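PDB 3M2P: UDP-N-acetylglucosamine 4-epimerase, which probably interconverts UDP-N-acetylglucosamine and UDP-N-acetylgalactosamine by inverting the configuration at C4 of the sugar. Local coordinates for residues 205-210 with 275-280. Numbering follows the deposited sequence.
Sequences AAKSVI and DFSTDY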
ATOM      1  N   ALA A 205      13.311 -19.374   0.113  1.00 37.85           N
ATOM      2  CA  ALA A 205      12.015 -18.716   0.109  1.00 37.38           C
ATOM      3  C   ALA A 205      10.899 -19.756   0.027  1.00 37.87           C
ATOM      4  O   ALA A 205       9.861 -19.643   0.702  1.00 36.94           O
ATOM      5  CB  ALA A 205      11.918 -17.733  -1.044  1.00 37.61           C
ATOM      6  N   ALA A 206      11.118 -20.770  -0.805  1.00 37.80           N
ATOM      7  CA  ALA A 206      10.203 -21.895  -0.875  1.00 37.15           C
ATOM      8  C   ALA A 206      10.199 -22.616   0.466  1.00 37.39           C
ATOM      9  O   ALA A 206       9.189 -23.202   0.851  1.00 37.42           O
ATOM     10  CB  ALA A 206      10.594 -22.830  -1.986  1.00 37.25           C
ATOM     11  N   LYS A 207      11.323 -22.562   1.182  1.00 37.71           N
ATOM     12  CA  LYS A 207      11.405 -23.179   2.507  1.00 37.45           C
ATOM     13  C   LYS A 207      10.489 -22.473   3.492  1.00 37.10           C
ATOM     14  O   LYS A 207       9.726 -23.119   4.212  1.00 36.96           O
ATOM     15  CB  LYS A 207      12.841 -23.199   3.043  1.00 37.13           C
ATOM     16  CG  LYS A 207      12.979 -23.795   4.456  1.00 37.21           C
ATOM     17  CD  LYS A 207      14.441 -23.989   4.821  1.00 38.69           C
ATOM     18  CE  LYS A 207      14.639 -24.692   6.154  1.00 39.01           C
ATOM     19  NZ  LYS A 207      14.863 -23.763   7.293  1.00 39.05           N
ATOM     20  N   SER A 208      10.562 -21.145   3.516  1.00 36.65           N
ATOM     21  CA  SER A 208       9.741 -20.354   4.419  1.00 36.80           C
ATOM     22  C   SER A 208       8.242 -20.515   4.111  1.00 36.55           C
ATOM     23  O   SER A 208       7.404 -20.424   5.008  1.00 35.50           O
ATOM     24  CB  SER A 208      10.155 -18.881   4.374  1.00 36.31           C
ATOM     25  OG  SER A 208       9.923 -18.327   3.090  1.00 36.04           O
ATOM     26  N   VAL A 209       7.906 -20.754   2.847  1.00 36.43           N
ATOM     27  CA  VAL A 209       6.517 -21.044   2.493  1.00 36.33           C
ATOM     28  C   VAL A 209       6.072 -22.324   3.208  1.00 36.74           C
ATOM     29  O   VAL A 209       5.006 -22.376   3.822  1.00 36.80           O
ATOM     30  CB  VAL A 209       6.308 -21.169   0.958  1.00 35.37           C
ATOM     31  CG1 VAL A 209       5.016 -21.882   0.656  1.00 35.92           C
ATOM     32  CG2 VAL A 209       6.308 -19.802   0.303  1.00 34.82           C
ATOM     33  N   ILE A 210       6.909 -23.348   3.138  1.00 35.77           N
ATOM     34  CA  ILE A 210       6.627 -24.607   3.793  1.00 36.76           C
ATOM     35  C   ILE A 210       6.403 -24.424   5.310  1.00 37.48           C
ATOM     36  O   ILE A 210       5.427 -24.936   5.862  1.00 37.03           O
ATOM     37  CB  ILE A 210       7.755 -25.640   3.500  1.00 38.27           C
ATOM     38  CG1 ILE A 210       7.843 -25.919   1.997  1.00 38.61           C
ATOM     39  CG2 ILE A 210       7.541 -26.944   4.271  1.00 37.55           C
ATOM     40  CD1 ILE A 210       6.570 -26.485   1.402  1.00 39.22           C
ATOM     41  N   ASP A 275       9.702 -20.591  13.381  1.00 37.55           N
ATOM     42  CA  ASP A 275      10.884 -21.436  13.578  1.00 38.11           C
ATOM     43  C   ASP A 275      11.645 -21.532  12.256  1.00 37.98           C
ATOM     44  O   ASP A 275      12.012 -22.620  11.823  1.00 37.10           O
ATOM     45  CB  ASP A 275      10.512 -22.854  14.071  1.00 39.09           C
ATOM     46  CG  ASP A 275       9.545 -22.855  15.276  1.00 39.62           C
ATOM     47  OD1 ASP A 275       9.899 -22.307  16.355  1.00 40.74           O
ATOM     48  OD2 ASP A 275       8.435 -23.435  15.145  1.00 36.80           O
ATOM     49  N   PHE A 276      11.860 -20.393  11.601  1.00 38.80           N
ATOM     50  CA  PHE A 276      12.447 -20.391  10.259  1.00 39.09           C
ATOM     51  C   PHE A 276      13.860 -19.806  10.172  1.00 39.46           C
ATOM     52  O   PHE A 276      14.143 -18.731  10.704  1.00 40.35           O
ATOM     53  CB  PHE A 276      11.547 -19.674   9.242  1.00 36.69           C
ATOM     54  CG  PHE A 276      12.250 -19.371   7.945  1.00 38.23           C
ATOM     55  CD1 PHE A 276      12.451 -20.369   7.000  1.00 38.12           C
ATOM     56  CD2 PHE A 276      12.753 -18.103   7.687  1.00 38.15           C
ATOM     57  CE1 PHE A 276      13.118 -20.103   5.814  1.00 36.85           C
ATOM     58  CE2 PHE A 276      13.418 -17.831   6.498  1.00 36.64           C
ATOM     59  CZ  PHE A 276      13.601 -18.835   5.566  1.00 36.88           C
ATOM     60  N   SER A 277      14.741 -20.507   9.476  1.00 37.32           N
ATOM     61  CA  SER A 277      16.043 -19.954   9.184  1.00 37.86           C
ATOM     62  C   SER A 277      16.477 -20.475   7.822  1.00 39.23           C
ATOM     63  O   SER A 277      16.020 -21.530   7.390  1.00 39.87           O
ATOM     64  CB  SER A 277      17.040 -20.338  10.274  1.00 39.77           C
ATOM     65  OG  SER A 277      17.171 -21.752  10.373  1.00 41.33           O
ATOM     66  N   THR A 278      17.343 -19.733   7.142  1.00 38.93           N
ATOM     67  CA  THR A 278      17.778 -20.098   5.799  1.00 39.87           C
ATOM     68  C   THR A 278      18.768 -21.249   5.822  1.00 41.63           C
ATOM     69  O   THR A 278      19.649 -21.295   6.682  1.00 41.74           O
ATOM     70  CB  THR A 278      18.485 -18.924   5.114  1.00 41.29           C
ATOM     71  OG1 THR A 278      19.483 -18.383   5.999  1.00 41.75           O
ATOM     72  CG2 THR A 278      17.486 -17.849   4.744  1.00 40.81           C
ATOM     73  N   ASP A 279      18.634 -22.165   4.868  1.00 41.25           N
ATOM     74  CA  ASP A 279      19.643 -23.196   4.666  1.00 40.29           C
ATOM     75  C   ASP A 279      20.926 -22.567   4.103  1.00 41.74           C
ATOM     76  O   ASP A 279      22.028 -22.903   4.531  1.00 42.19           O
ATOM     77  CB  ASP A 279      19.137 -24.293   3.722  1.00 40.00           C
ATOM     78  CG  ASP A 279      18.074 -25.194   4.357  1.00 40.91           C
ATOM     79  OD1 ASP A 279      17.842 -25.112   5.585  1.00 40.14           O
ATOM     80  OD2 ASP A 279      17.467 -26.001   3.613  1.00 40.05           O
ATOM     81  N   TYR A 280      20.778 -21.642   3.153  1.00 42.71           N
ATOM     82  CA  TYR A 280      21.923 -21.109   2.402  1.00 43.39           C
ATOM     83  C   TYR A 280      22.338 -19.698   2.811  1.00 44.41           C
ATOM     84  O   TYR A 280      21.607 -18.989   3.501  1.00 44.27           O
ATOM     85  CB  TYR A 280      21.649 -21.129   0.892  1.00 43.01           C
ATOM     86  CG  TYR A 280      21.339 -22.496   0.324  1.00 44.21           C
ATOM     87  CD1 TYR A 280      20.135 -23.136   0.611  1.00 43.45           C
ATOM     88  CD2 TYR A 280      22.238 -23.144  -0.516  1.00 45.31           C
ATOM     89  CE1 TYR A 280      19.845 -24.399   0.091  1.00 44.25           C
ATOM     90  CE2 TYR A 280      21.957 -24.404  -1.045  1.00 45.54           C
ATOM     91  CZ  TYR A 280      20.759 -25.027  -0.735  1.00 45.39           C
ATOM     92  OH  TYR A 280      20.474 -26.271  -1.257  1.00 45.04           O
TER
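K207 leaves helix 202-212 with CG anti to the backbone nitrogen (chi1 178°) and stays extended as far as CE, then bends at chi4, which turns NZ to the carbonyl of S277. F276 likewise carries CG anti to its nitrogen (chi1 167°), and its ring is brought against the helix at S208. The hydrogen bond from K207 NZ to S277 O measures 2.5 Å and runs nearly in line with the carbonyl, at a C=O...N angle of 161°. D279 adds a long salt bridge, 3.7 Å between its OD1 and K207 NZ; the D279 side chain crosses that of K207 at roughly a right angle, with its carboxylate oxygens beside CD and CE. The K207 ammonium group is thus hydrogen-bonded to the S277 carbonyl and only loosely paired with the D279 carboxylate. The F276 ring packs against S208 and the base of the K207 side chain: S208 CB lies over one face in a CH-pi contact, 3.7 Å from the F276 ring centroid, while K207 CG meets the ring edge at CE1, 3.9 Å away. S208 OG turns back within its own helix and hydrogen-bonds to A205 O at 2.7 Å, so that carbonyl accepts from both this hydroxyl and V209 N. Near the start of the same helix, D204 receives the backbone NH groups of D279 and Y280, a second tie to the loop. The contact seats the connection between helices 268-273 and 282-293 on helix 202-212, which also packs on helix 13-24 through A206 and I210, and on strand 154-164 through A205, S208 and V209; I224 of strand 220-224 touches both S208 and F276.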